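PDB 6VS4: small COPII coat GTPase SAR1 from Encephalitozoon cuniculi, which belongs to the ADP-ribosylation factor family of small P-loop GTPases and binds guanosine-5'-diphosphate together with a magnesium ion. Local coordinates for residues E156-D161 with I188-I193; V142-K147 with A206-W211; V114-V119 with D149-T154; I42-I47 with T53-K58. One frame throughout, in Å; residues are numbered along the deposited sequence.

How the interactions relate
The four contacts gather round one bound GDP and one mixed beta sheet. Along the chain interaction 4 comes first; interaction 3 then alternates its segments with those of interaction 2, and interaction 1 is nested within the loop that interaction 2 closes. Strands 40-47, 109-115, 141-146 and 186-190 lie side by side in parallel and feed interactions 4, 3, 2 and 1 in that order. Centres of interactions 1 and 3 are about 9 Å apart, and each sends residues to the guanine; those of 1 and 4 are about 18 Å apart, interaction 4 carrying T53 and T54 to the phosphates. The nucleotide-binding loops leave the ends of these strands, which probably helps position them.

Interaction 1. Residues E156-D161 with I188-I193; sequences ETAEAD and IFYVTI. With GDP (guanosine-5'-diphosphate), chain D.
A158, on the short helix 155-159, and Y190, at the end of edge strand 186-190, bring their CA atoms to 6.8 Å, the nearest backbone approach of the two segments. Both point their CB at the other segment, and these two carbons meet at 4.1 Å in a small apolar contact with no hydrogen bond across it. E159 also touches the tyrosine. Its CG stands anti to the backbone N (chi1 -167°) and the chain then bends at chi2, which carries the carboxylate back to the ring. OE1 comes within 3.5 Å of Y190 CD2, and CE2 is the next ring atom along. The two side chains cross at about a right angle, with the carboxylate and ring planes 66° apart, so there is no flat stacking. The other oxygen, OE2, has a salt bridge to K165, which tethers the carboxylate from helix 162-172. That helix also packs on this corner through W164, against A158, and D161 caps its N-terminus. Beyond the strand, the chain runs on to the nucleotide. I193 N gives GDP O6 a weak hydrogen bond of 3.1 Å, strongly bent at 120°, and the same amide is shared with N146 OD1. T192 places CG2 3.2 Å from GDP O6, while its OG1 turns to D149 OD1. Helix 155-159 therefore covers the end of the last strand just before the chain enters the guanine site, where a backbone amide facing O6 is consistent with the guanine-binding loop that follows this strand in small GTPases.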
# COMPACT_ATOMS: atom_id res chain seq x y z
N GLU A 156 17.92 -5.77 20.02
CA GLU A 156 17.44 -6.34 21.27
C GLU A 156 18.43 -7.34 21.85
O GLU A 156 18.79 -7.24 23.03
CB GLU A 156 16.08 -7.01 21.06
N THR A 157 18.90 -8.29 21.04
CA THR A 157 19.83 -9.29 21.56
C THR A 157 21.19 -8.68 21.88
O THR A 157 21.88 -9.14 22.79
CB THR A 157 20.00 -10.46 20.58
OG1 THR A 157 20.62 -10.01 19.38
CG2 THR A 157 18.64 -11.05 20.24
N ALA A 158 21.59 -7.61 21.17
CA ALA A 158 22.82 -6.92 21.50
C ALA A 158 22.73 -6.26 22.87
O ALA A 158 23.69 -6.29 23.65
CB ALA A 158 23.15 -5.88 20.43
N GLU A 159 21.57 -5.67 23.19
CA GLU A 159 21.41 -4.97 24.46
C GLU A 159 21.47 -5.94 25.63
O GLU A 159 21.82 -5.54 26.75
CB GLU A 159 20.08 -4.22 24.47
CG GLU A 159 19.95 -3.21 25.60
CD GLU A 159 20.98 -2.11 25.50
OE1 GLU A 159 21.26 -1.66 24.37
OE2 GLU A 159 21.52 -1.68 26.55
N ALA A 160 21.13 -7.21 25.40
CA ALA A 160 21.17 -8.24 26.43
C ALA A 160 22.52 -8.94 26.53
O ALA A 160 22.72 -9.74 27.45
CB ALA A 160 20.07 -9.28 26.17
N ASP A 161 23.44 -8.68 25.60
CA ASP A 161 24.75 -9.34 25.55
C ASP A 161 25.75 -8.54 26.38
O ASP A 161 26.67 -7.90 25.86
CB ASP A 161 25.20 -9.51 24.11
CG ASP A 161 26.41 -10.43 23.97
OD1 ASP A 161 26.95 -10.87 25.00
OD2 ASP A 161 26.82 -10.71 22.82
N ILE A 188 25.89 5.18 24.47
CA ILE A 188 26.19 4.18 23.46
C ILE A 188 24.90 3.54 22.98
O ILE A 188 24.05 3.13 23.78
CB ILE A 188 27.16 3.11 24.02
CG1 ILE A 188 28.47 3.77 24.46
CG2 ILE A 188 27.45 2.04 22.98
CD1 ILE A 188 29.35 2.83 25.26
N PHE A 189 24.74 3.44 21.66
CA PHE A 189 23.61 2.75 21.06
C PHE A 189 24.10 1.68 20.11
O PHE A 189 25.16 1.82 19.48
CB PHE A 189 22.69 3.73 20.31
CG PHE A 189 21.98 4.72 21.20
CD1 PHE A 189 22.64 5.84 21.68
CD2 PHE A 189 20.64 4.54 21.54
CE1 PHE A 189 21.99 6.76 22.49
CE2 PHE A 189 19.98 5.45 22.35
CZ PHE A 189 20.65 6.56 22.83
N TYR A 190 23.34 0.59 20.01
CA TYR A 190 23.69 -0.56 19.19
C TYR A 190 22.70 -0.64 18.03
O TYR A 190 21.49 -0.77 18.25
CB TYR A 190 23.70 -1.84 20.02
CG TYR A 190 24.60 -1.71 21.23
CD1 TYR A 190 25.93 -2.10 21.17
CD2 TYR A 190 24.13 -1.15 22.41
CE1 TYR A 190 26.77 -1.95 22.26
CE2 TYR A 190 24.95 -1.00 23.50
CZ TYR A 190 26.27 -1.40 23.42
OH TYR A 190 27.09 -1.26 24.52
N VAL A 191 23.22 -0.53 16.81
CA VAL A 191 22.39 -0.34 15.63
C VAL A 191 22.95 -1.14 14.45
O VAL A 191 24.11 -1.56 14.45
CB VAL A 191 22.30 1.16 15.24
CG1 VAL A 191 21.63 1.98 16.34
CG2 VAL A 191 23.68 1.71 14.93
N THR A 192 22.09 -1.35 13.46
CA THR A 192 22.48 -1.76 12.11
C THR A 192 21.92 -0.69 11.18
O THR A 192 20.72 -0.65 10.91
CB THR A 192 21.95 -3.14 11.72
OG1 THR A 192 22.62 -4.16 12.47
CG2 THR A 192 22.18 -3.40 10.24
N ILE A 193 22.80 0.21 10.73
CA ILE A 193 22.35 1.39 10.01
C ILE A 193 21.75 1.01 8.67
O ILE A 193 20.84 1.68 8.18
CB ILE A 193 23.53 2.37 9.88
CG1 ILE A 193 23.82 2.99 11.24
CG2 ILE A 193 23.23 3.46 8.85
CD1 ILE A 193 25.07 3.85 11.29
PB GDP D . 32.45 5.62 5.88
O1B GDP D . 33.92 5.46 5.46
O2B GDP D . 31.79 6.79 5.20
O3B GDP D . 32.38 5.67 7.41
O3A GDP D . 31.70 4.28 5.48
PA GDP D . 30.44 3.94 4.58
O1A GDP D . 30.88 4.11 3.13
O2A GDP D . 29.25 4.71 5.00
O5' GDP D . 30.21 2.38 4.79
C5' GDP D . 31.16 1.36 4.40
C4' GDP D . 30.42 0.07 4.12
O4' GDP D . 29.79 -0.39 5.33
C3' GDP D . 29.32 0.16 3.06
O3' GDP D . 29.42 -0.90 2.11
C2' GDP D . 28.03 0.06 3.87
O2' GDP D . 26.99 -0.57 3.13
C1' GDP D . 28.48 -0.83 5.02
N9 GDP D . 27.65 -0.73 6.23
C8 GDP D . 27.28 0.40 6.91
N7 GDP D . 26.51 0.15 7.95
C5 GDP D . 26.38 -1.23 7.95
C6 GDP D . 25.63 -2.11 8.81
O6 GDP D . 24.97 -1.81 9.80
N1 GDP D . 25.74 -3.43 8.42
C2 GDP D . 26.49 -3.88 7.36
N2 GDP D . 26.49 -5.20 7.14
N3 GDP D . 27.19 -3.08 6.57
C4 GDP D . 27.08 -1.78 6.90

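Interaction 2. Residues V142-K147 with A206-W211; sequences VVLMNK and ARAFKW. With GDP (guanosine-5'-diphosphate), chain D.
V142 and A208 face each other where strand 141-146 passes helix 204-223, their CA atoms 6.6 Å apart and the segment axes nearly antiparallel at 169°. From CB outward, V142 makes two contacts. CB itself lies 4.0 Å from W211 CZ3, with CE3 close behind, so the six-membered part of the indole lies against the root of the valine. CG2, anti to the backbone N, reaches past it to A208 CB at 3.7 Å. Two residues on, L144 sends CD2 to the same methyl, 3.8 Å from A208 CB, which leaves A208 straddled by two strand side chains. With only a methyl at A208 between them, the axes approach to 9.2 Å. Further along, the strand ends at N146, and K147 follows it; together they start the NKxD motif of small GTPases. N146 sets ND2 2.9 Å from GDP N7, and the same amide nitrogen bonds A50 O. The extended chain of K147 lies along the guanine: CG is 3.5 Å from GDP C6, CD comes near C4, and CE reaches the ribose. At its tip NZ donates to GDP O4' at 3.2 Å and also forms a salt bridge with D115 OD2. The strand sits between strands 109-115 and 186-190, bonded to both through the backbone. On the face where helix 204-223 packs, F189 touches V142, A208 and W211, while L55 of helix 52-59 meets both L144 and F209, so the two helices share this side of the sheet.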
# COMPACT_ATOMS: atom_id res chain seq x y z
N VAL A 142 27.05 11.01 21.13
CA VAL A 142 26.30 9.77 20.98
C VAL A 142 27.15 8.80 20.18
O VAL A 142 27.74 9.17 19.15
CB VAL A 142 24.92 10.02 20.34
CG1 VAL A 142 25.02 10.48 18.90
CG2 VAL A 142 24.08 8.77 20.43
N VAL A 143 27.28 7.58 20.68
CA VAL A 143 28.10 6.55 20.06
C VAL A 143 27.20 5.49 19.44
O VAL A 143 26.34 4.92 20.12
CB VAL A 143 29.07 5.92 21.07
CG1 VAL A 143 29.83 4.78 20.41
CG2 VAL A 143 30.03 6.96 21.57
N LEU A 144 27.39 5.25 18.15
CA LEU A 144 26.67 4.20 17.44
C LEU A 144 27.61 3.02 17.25
O LEU A 144 28.56 3.09 16.48
CB LEU A 144 26.14 4.71 16.10
CG LEU A 144 25.20 5.93 16.18
CD1 LEU A 144 24.67 6.34 14.80
CD2 LEU A 144 24.07 5.65 17.12
N MET A 145 27.37 1.95 17.99
CA MET A 145 28.03 0.68 17.70
C MET A 145 27.28 0.06 16.52
O MET A 145 26.16 -0.44 16.67
CB MET A 145 28.04 -0.23 18.93
CG MET A 145 28.83 0.33 20.11
SD MET A 145 30.62 0.26 19.90
CE MET A 145 31.19 0.94 21.45
N ASN A 146 27.87 0.14 15.34
CA ASN A 146 27.20 -0.18 14.09
C ASN A 146 27.61 -1.56 13.59
O ASN A 146 28.60 -2.14 14.04
CB ASN A 146 27.52 0.88 13.03
CG ASN A 146 26.63 0.76 11.79
OD1 ASN A 146 25.47 0.40 11.89
ND2 ASN A 146 27.20 1.07 10.63
N LYS A 147 26.82 -2.08 12.65
CA LYS A 147 27.05 -3.37 11.99
C LYS A 147 26.89 -4.55 12.94
O LYS A 147 27.54 -5.58 12.77
CB LYS A 147 28.43 -3.42 11.32
CG LYS A 147 28.71 -2.23 10.40
CD LYS A 147 29.74 -2.60 9.36
CE LYS A 147 30.19 -1.40 8.57
NZ LYS A 147 31.34 -1.77 7.72
N ALA A 206 16.94 6.15 15.86
CA ALA A 206 16.16 7.36 16.07
C ALA A 206 16.22 7.82 17.52
O ALA A 206 16.27 9.03 17.80
CB ALA A 206 14.71 7.14 15.65
N ARG A 207 16.24 6.88 18.48
CA ARG A 207 16.35 7.29 19.87
C ARG A 207 17.71 7.92 20.16
O ARG A 207 17.81 8.78 21.04
CB ARG A 207 16.11 6.11 20.81
CG ARG A 207 14.66 5.66 20.87
CD ARG A 207 14.43 4.67 22.00
NE ARG A 207 15.62 3.87 22.28
CZ ARG A 207 15.81 2.63 21.86
NH1 ARG A 207 14.88 2.02 21.14
NH2 ARG A 207 16.93 1.99 22.18
N ALA A 208 18.74 7.52 19.42
CA ALA A 208 20.05 8.14 19.59
C ALA A 208 20.00 9.61 19.21
O ALA A 208 20.57 10.46 19.91
CB ALA A 208 21.11 7.40 18.77
N PHE A 209 19.31 9.95 18.12
CA PHE A 209 19.19 11.35 17.74
C PHE A 209 18.29 12.13 18.70
O PHE A 209 18.55 13.30 18.98
CB PHE A 209 18.67 11.47 16.31
CG PHE A 209 19.72 11.24 15.28
CD1 PHE A 209 20.59 12.25 14.92
CD2 PHE A 209 19.84 10.00 14.66
CE1 PHE A 209 21.56 12.04 13.96
CE2 PHE A 209 20.81 9.78 13.70
CZ PHE A 209 21.67 10.81 13.35
N LYS A 210 17.23 11.50 19.22
CA LYS A 210 16.40 12.19 20.20
C LYS A 210 17.17 12.44 21.49
O LYS A 210 17.03 13.51 22.10
CB LYS A 210 15.11 11.40 20.47
N TRP A 211 18.01 11.49 21.91
CA TRP A 211 18.84 11.72 23.09
C TRP A 211 19.84 12.85 22.84
O TRP A 211 20.01 13.74 23.67
CB TRP A 211 19.57 10.44 23.48
CG TRP A 211 20.49 10.59 24.67
CD1 TRP A 211 20.16 10.41 25.98
CD2 TRP A 211 21.88 10.95 24.64
NE1 TRP A 211 21.26 10.63 26.77
CE2 TRP A 211 22.33 10.97 25.98
CE3 TRP A 211 22.78 11.26 23.62
CZ2 TRP A 211 23.64 11.29 26.32
CZ3 TRP A 211 24.08 11.58 23.97
CH2 TRP A 211 24.50 11.59 25.30
PB GDP D . 32.45 5.62 5.88
O1B GDP D . 33.92 5.46 5.46
O2B GDP D . 31.79 6.79 5.20
O3B GDP D . 32.38 5.67 7.41
O3A GDP D . 31.70 4.28 5.48
PA GDP D . 30.44 3.94 4.58
O1A GDP D . 30.88 4.11 3.13
O2A GDP D . 29.25 4.71 5.00
O5' GDP D . 30.21 2.38 4.79
C5' GDP D . 31.16 1.36 4.40
C4' GDP D . 30.42 0.07 4.12
O4' GDP D . 29.79 -0.39 5.33
C3' GDP D . 29.32 0.16 3.06
O3' GDP D . 29.42 -0.90 2.11
C2' GDP D . 28.03 0.06 3.87
O2' GDP D . 26.99 -0.57 3.13
C1' GDP D . 28.48 -0.83 5.02
N9 GDP D . 27.65 -0.73 6.23
C8 GDP D . 27.28 0.40 6.91
N7 GDP D . 26.51 0.15 7.95
C5 GDP D . 26.38 -1.23 7.95
C6 GDP D . 25.63 -2.11 8.81
O6 GDP D . 24.97 -1.81 9.80
N1 GDP D . 25.74 -3.43 8.42
C2 GDP D . 26.49 -3.88 7.36
N2 GDP D . 26.49 -5.20 7.14
N3 GDP D . 27.19 -3.08 6.57
C4 GDP D . 27.08 -1.78 6.90

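Interaction 3. Residues V114-V119 with D149-T154; sequences VDVHDV and DLEGHT. With GDP (guanosine-5'-diphosphate), chain D.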
# COMPACT_ATOMS: atom_id res chain seq x y z
N VAL A 114 31.17 3.34 15.24
CA VAL A 114 32.16 2.27 15.33
C VAL A 114 31.64 1.04 14.59
O VAL A 114 30.48 0.65 14.76
CB VAL A 114 32.47 1.92 16.80
CG1 VAL A 114 33.45 0.73 16.89
CG2 VAL A 114 33.01 3.12 17.54
N ASP A 115 32.52 0.42 13.81
CA ASP A 115 32.23 -0.88 13.20
C ASP A 115 32.61 -1.97 14.20
O ASP A 115 33.80 -2.25 14.41
CB ASP A 115 33.01 -1.03 11.89
CG ASP A 115 32.74 -2.36 11.17
OD1 ASP A 115 32.13 -3.28 11.76
OD2 ASP A 115 33.16 -2.49 9.99
N VAL A 116 31.61 -2.60 14.81
CA VAL A 116 31.87 -3.60 15.84
C VAL A 116 32.47 -4.87 15.26
O VAL A 116 33.03 -5.68 16.00
CB VAL A 116 30.58 -3.93 16.62
CG1 VAL A 116 29.95 -2.66 17.16
CG2 VAL A 116 29.59 -4.68 15.73
N HIS A 117 32.38 -5.06 13.94
CA HIS A 117 32.92 -6.27 13.34
C HIS A 117 34.42 -6.16 13.09
O HIS A 117 35.15 -7.16 13.22
CB HIS A 117 32.18 -6.57 12.03
CG HIS A 117 32.43 -7.94 11.50
ND1 HIS A 117 32.35 -9.07 12.28
CD2 HIS A 117 32.78 -8.36 10.26
CE1 HIS A 117 32.62 -10.13 11.55
NE2 HIS A 117 32.89 -9.73 10.32
N ASP A 118 34.90 -4.97 12.73
CA ASP A 118 36.32 -4.75 12.42
C ASP A 118 37.13 -4.67 13.72
O ASP A 118 37.61 -3.61 14.14
CB ASP A 118 36.48 -3.49 11.58
CG ASP A 118 37.69 -3.54 10.67
OD1 ASP A 118 37.59 -3.06 9.52
OD2 ASP A 118 38.73 -4.10 11.09
N VAL A 119 37.30 -5.83 14.36
CA VAL A 119 37.95 -5.85 15.67
C VAL A 119 39.43 -5.50 15.58
O VAL A 119 39.97 -4.89 16.50
CB VAL A 119 37.75 -7.23 16.34
CG1 VAL A 119 36.26 -7.49 16.55
CG2 VAL A 119 38.39 -8.32 15.52
N ASP A 149 24.63 -6.59 12.97
CA ASP A 149 24.16 -7.74 12.20
C ASP A 149 25.31 -8.68 11.82
O ASP A 149 25.09 -9.89 11.65
CB ASP A 149 23.42 -7.28 10.93
CG ASP A 149 24.28 -6.41 10.03
OD1 ASP A 149 24.77 -5.37 10.49
OD2 ASP A 149 24.48 -6.78 8.85
N LEU A 150 26.53 -8.15 11.66
CA LEU A 150 27.66 -9.00 11.32
C LEU A 150 28.07 -9.92 12.47
O LEU A 150 28.78 -10.90 12.24
CB LEU A 150 28.84 -8.14 10.87
CG LEU A 150 28.55 -7.32 9.60
CD1 LEU A 150 29.76 -6.52 9.15
CD2 LEU A 150 28.08 -8.24 8.49
N GLU A 151 27.64 -9.61 13.70
CA GLU A 151 27.81 -10.51 14.83
C GLU A 151 26.57 -11.36 15.08
O GLU A 151 26.50 -12.06 16.10
CB GLU A 151 28.16 -9.73 16.10
CG GLU A 151 29.46 -8.97 15.97
CD GLU A 151 30.61 -9.88 15.58
OE1 GLU A 151 30.80 -10.94 16.22
OE2 GLU A 151 31.32 -9.55 14.60
N GLY A 152 25.58 -11.29 14.18
CA GLY A 152 24.33 -12.00 14.34
C GLY A 152 23.37 -11.40 15.35
O GLY A 152 22.44 -12.08 15.79
N HIS A 153 23.54 -10.13 15.68
CA HIS A 153 22.72 -9.45 16.69
C HIS A 153 21.69 -8.55 16.03
O HIS A 153 21.93 -7.99 14.95
CB HIS A 153 23.58 -8.59 17.62
CG HIS A 153 24.09 -9.32 18.83
ND1 HIS A 153 23.29 -10.12 19.61
CD2 HIS A 153 25.31 -9.33 19.41
CE1 HIS A 153 24.00 -10.62 20.60
NE2 HIS A 153 25.23 -10.15 20.51
N THR A 154 20.53 -8.47 16.66
CA THR A 154 19.59 -7.36 16.52
C THR A 154 19.84 -6.36 17.63
O THR A 154 20.59 -6.63 18.57
CB THR A 154 18.16 -7.89 16.58
OG1 THR A 154 17.91 -8.38 17.91
CG2 THR A 154 17.95 -9.03 15.58
PB GDP D . 32.45 5.62 5.88
O1B GDP D . 33.92 5.46 5.46
O2B GDP D . 31.79 6.79 5.20
O3B GDP D . 32.38 5.67 7.41
O3A GDP D . 31.70 4.28 5.48
PA GDP D . 30.44 3.94 4.58
O1A GDP D . 30.88 4.11 3.13
O2A GDP D . 29.25 4.71 5.00
O5' GDP D . 30.21 2.38 4.79
C5' GDP D . 31.16 1.36 4.40
C4' GDP D . 30.42 0.07 4.12
O4' GDP D . 29.79 -0.39 5.33
C3' GDP D . 29.32 0.16 3.06
O3' GDP D . 29.42 -0.90 2.11
C2' GDP D . 28.03 0.06 3.87
O2' GDP D . 26.99 -0.57 3.13
C1' GDP D . 28.48 -0.83 5.02
N9 GDP D . 27.65 -0.73 6.23
C8 GDP D . 27.28 0.40 6.91
N7 GDP D . 26.51 0.15 7.95
C5 GDP D . 26.38 -1.23 7.95
C6 GDP D . 25.63 -2.11 8.81
O6 GDP D . 24.97 -1.81 9.80
N1 GDP D . 25.74 -3.43 8.42
C2 GDP D . 26.49 -3.88 7.36
N2 GDP D . 26.49 -5.20 7.14
N3 GDP D . 27.19 -3.08 6.57
C4 GDP D . 27.08 -1.78 6.90
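H117 ND1 donates to E151 OE2 across 2.6 Å, the shortest polar bond of the contact, fairly straight at 157°. The acceptor lies in the imidazole plane, and the ring nitrogen meets it nearly in line with CD-OE2, although carboxylate and ring are turned 39° apart. This pair joins the Asx turn that begins at D115, the last residue of strand 109-115, to the 3-10 segment that holds D149, the aspartate of the NKxD motif. In the turn, D115 OD1 accepts H117 N at 2.8 Å and, weakly, D118 N, fixing the backbone from which the histidine springs. L150 covers one face of the imidazole: its CB makes a CH-pi contact 3.9 Å from the centroid of the H117 ring, displaced toward the rim, and CD1 rests by CD2 of the histidine. V116 CG2 also approaches E151 CG, and W164 of helix 162-172 touches both side chains. The hydrogen bond and the covered face together limit how the ring can turn. Next to this clasp D149 reads the guanine with both oxygens, OD1 accepting GDP N1 at 3.0 Å and OD2 accepting GDP N2 at 3.1 Å, while L150 CD2 lies 3.7 Å from that same N2.

Interaction 4. Residues I42-I47 with T53-K58; sequences ILFLGI and TTLVNK. With MG (magnesium ion), chain E; GDP (guanosine-5'-diphosphate), chain D.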
# COMPACT_ATOMS: atom_id res chain seq x y z
N ILE A 42 26.33 19.24 13.60
CA ILE A 42 26.54 17.89 14.11
C ILE A 42 27.72 17.27 13.37
O ILE A 42 27.75 17.25 12.13
CB ILE A 42 25.27 17.03 13.95
CG1 ILE A 42 24.06 17.74 14.56
CG2 ILE A 42 25.48 15.67 14.58
CD1 ILE A 42 24.17 18.01 16.04
N LEU A 43 28.69 16.76 14.12
CA LEU A 43 29.87 16.13 13.55
C LEU A 43 29.68 14.61 13.56
O LEU A 43 29.43 14.02 14.61
CB LEU A 43 31.13 16.51 14.33
CG LEU A 43 31.95 17.69 13.82
CD1 LEU A 43 31.12 18.96 13.77
CD2 LEU A 43 33.18 17.89 14.70
N PHE A 44 29.80 13.99 12.38
CA PHE A 44 29.73 12.54 12.25
C PHE A 44 31.15 12.03 12.10
O PHE A 44 31.82 12.31 11.10
CB PHE A 44 28.86 12.15 11.05
CG PHE A 44 27.41 12.53 11.21
CD1 PHE A 44 27.00 13.84 11.03
CD2 PHE A 44 26.47 11.57 11.53
CE1 PHE A 44 25.67 14.19 11.18
CE2 PHE A 44 25.14 11.91 11.68
CZ PHE A 44 24.74 13.22 11.50
N LEU A 45 31.62 11.27 13.10
CA LEU A 45 33.03 10.98 13.24
C LEU A 45 33.24 9.48 13.42
O LEU A 45 32.33 8.74 13.79
CB LEU A 45 33.61 11.75 14.44
CG LEU A 45 33.42 13.28 14.43
CD1 LEU A 45 33.81 13.90 15.77
CD2 LEU A 45 34.18 13.95 13.30
N GLY A 46 34.47 9.05 13.16
CA GLY A 46 34.82 7.64 13.18
C GLY A 46 35.87 7.33 12.13
O GLY A 46 36.12 8.15 11.25
N ILE A 47 36.50 6.16 12.21
CA ILE A 47 37.46 5.80 11.18
C ILE A 47 36.68 5.40 9.94
O ILE A 47 35.46 5.20 10.00
CB ILE A 47 38.42 4.68 11.65
CG1 ILE A 47 37.69 3.34 11.77
CG2 ILE A 47 39.11 5.07 12.97
CD1 ILE A 47 38.54 2.23 12.29
N THR A 53 28.98 7.82 5.96
CA THR A 53 28.32 8.26 4.73
C THR A 53 26.98 7.55 4.54
O THR A 53 26.01 8.16 4.08
CB THR A 53 29.24 8.00 3.54
OG1 THR A 53 30.41 8.83 3.64
CG2 THR A 53 28.53 8.29 2.23
N THR A 54 26.91 6.28 4.93
CA THR A 54 25.66 5.53 4.86
C THR A 54 24.59 6.16 5.74
O THR A 54 23.44 6.30 5.32
CB THR A 54 25.91 4.07 5.26
OG1 THR A 54 26.87 3.48 4.38
CG2 THR A 54 24.62 3.27 5.19
N LEU A 55 24.96 6.56 6.96
CA LEU A 55 23.99 7.16 7.87
C LEU A 55 23.49 8.50 7.33
O LEU A 55 22.28 8.77 7.36
CB LEU A 55 24.60 7.34 9.26
CG LEU A 55 23.72 8.12 10.24
CD1 LEU A 55 22.35 7.47 10.42
CD2 LEU A 55 24.42 8.28 11.58
N VAL A 56 24.40 9.35 6.85
CA VAL A 56 23.99 10.66 6.39
C VAL A 56 23.12 10.54 5.14
O VAL A 56 22.14 11.28 4.97
CB VAL A 56 25.22 11.56 6.18
CG1 VAL A 56 24.81 12.89 5.58
CG2 VAL A 56 25.92 11.79 7.52
N ASN A 57 23.45 9.59 4.26
CA ASN A 57 22.59 9.31 3.12
C ASN A 57 21.22 8.82 3.57
O ASN A 57 20.22 9.05 2.88
CB ASN A 57 23.25 8.29 2.19
CG ASN A 57 24.42 8.87 1.43
OD1 ASN A 57 24.58 10.09 1.37
ND2 ASN A 57 25.23 8.01 0.82
N LYS A 58 21.16 8.16 4.72
CA LYS A 58 19.88 7.69 5.24
C LYS A 58 19.02 8.86 5.72
O LYS A 58 17.79 8.81 5.60
CB LYS A 58 20.12 6.69 6.37
CG LYS A 58 18.94 5.82 6.73
CD LYS A 58 19.31 4.76 7.76
CE LYS A 58 18.40 3.55 7.63
NZ LYS A 58 18.70 2.79 6.36
MG MG E . 32.51 8.53 3.81
PB GDP D . 32.45 5.62 5.88
O1B GDP D . 33.92 5.46 5.46
O2B GDP D . 31.79 6.79 5.20
O3B GDP D . 32.38 5.67 7.41
O3A GDP D . 31.70 4.28 5.48
PA GDP D . 30.44 3.94 4.58
O1A GDP D . 30.88 4.11 3.13
O2A GDP D . 29.25 4.71 5.00
O5' GDP D . 30.21 2.38 4.79
C5' GDP D . 31.16 1.36 4.40
C4' GDP D . 30.42 0.07 4.12
O4' GDP D . 29.79 -0.39 5.33
C3' GDP D . 29.32 0.16 3.06
O3' GDP D . 29.42 -0.90 2.11
C2' GDP D . 28.03 0.06 3.87
O2' GDP D . 26.99 -0.57 3.13
C1' GDP D . 28.48 -0.83 5.02
N9 GDP D . 27.65 -0.73 6.23
C8 GDP D . 27.28 0.40 6.91
N7 GDP D . 26.51 0.15 7.95
C5 GDP D . 26.38 -1.23 7.95
C6 GDP D . 25.63 -2.11 8.81
O6 GDP D . 24.97 -1.81 9.80
N1 GDP D . 25.74 -3.43 8.42
C2 GDP D . 26.49 -3.88 7.36
N2 GDP D . 26.49 -5.20 7.14
N3 GDP D . 27.19 -3.08 6.57
C4 GDP D . 27.08 -1.78 6.90
O HOH W 1 32.89 9.27 5.59
O HOH W 2 32.09 6.79 2.89
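The F44 ring has V56 CG2 centred over one face, a CH-pi contact 4.0 Å from the ring centroid and only 8° off the normal. At its rim, near the ring plane, L55 CD2 touches CE2 of F44 at 3.7 Å. Neighbouring residues of helix 52-59 thus hold face and edge of one phenyl. CG2 of V56, anti to the carbonyl carbon, is the methyl turned onto the ring. L55 meets F44 at about a right angle. V111 of the adjacent strand 109-115 and A85 of strand 83-90 also touch F44, and F209 of helix 204-223 packs against CE2 of F44, so the ring lies buried between sheet and helices. One turn earlier, the same helix meets the nucleotide. T53 OG1 binds the magnesium ion at 2.1 Å, and GDP O2B binds it at 2.3 Å; two waters add further ligands, one of them also donating to GDP O1A. T53 N donates to GDP O2B at 3.1 Å. On the alpha phosphate, GDP O2A is gripped twice by one residue, by T54 N at 2.8 Å and T54 OG1 at 2.7 Å. This is strand-loop-helix geometry consistent with a P-loop, with G46 and T53 among its residues. The chemistry is divided accordingly: purely apolar contacts seat the helix on the sheet, while its first turn offers amides and hydroxyls, and T53 OG1 helps to hold the magnesium beside the phosphates, whose negative charge the metal and the helix N-terminus would probably help to offset.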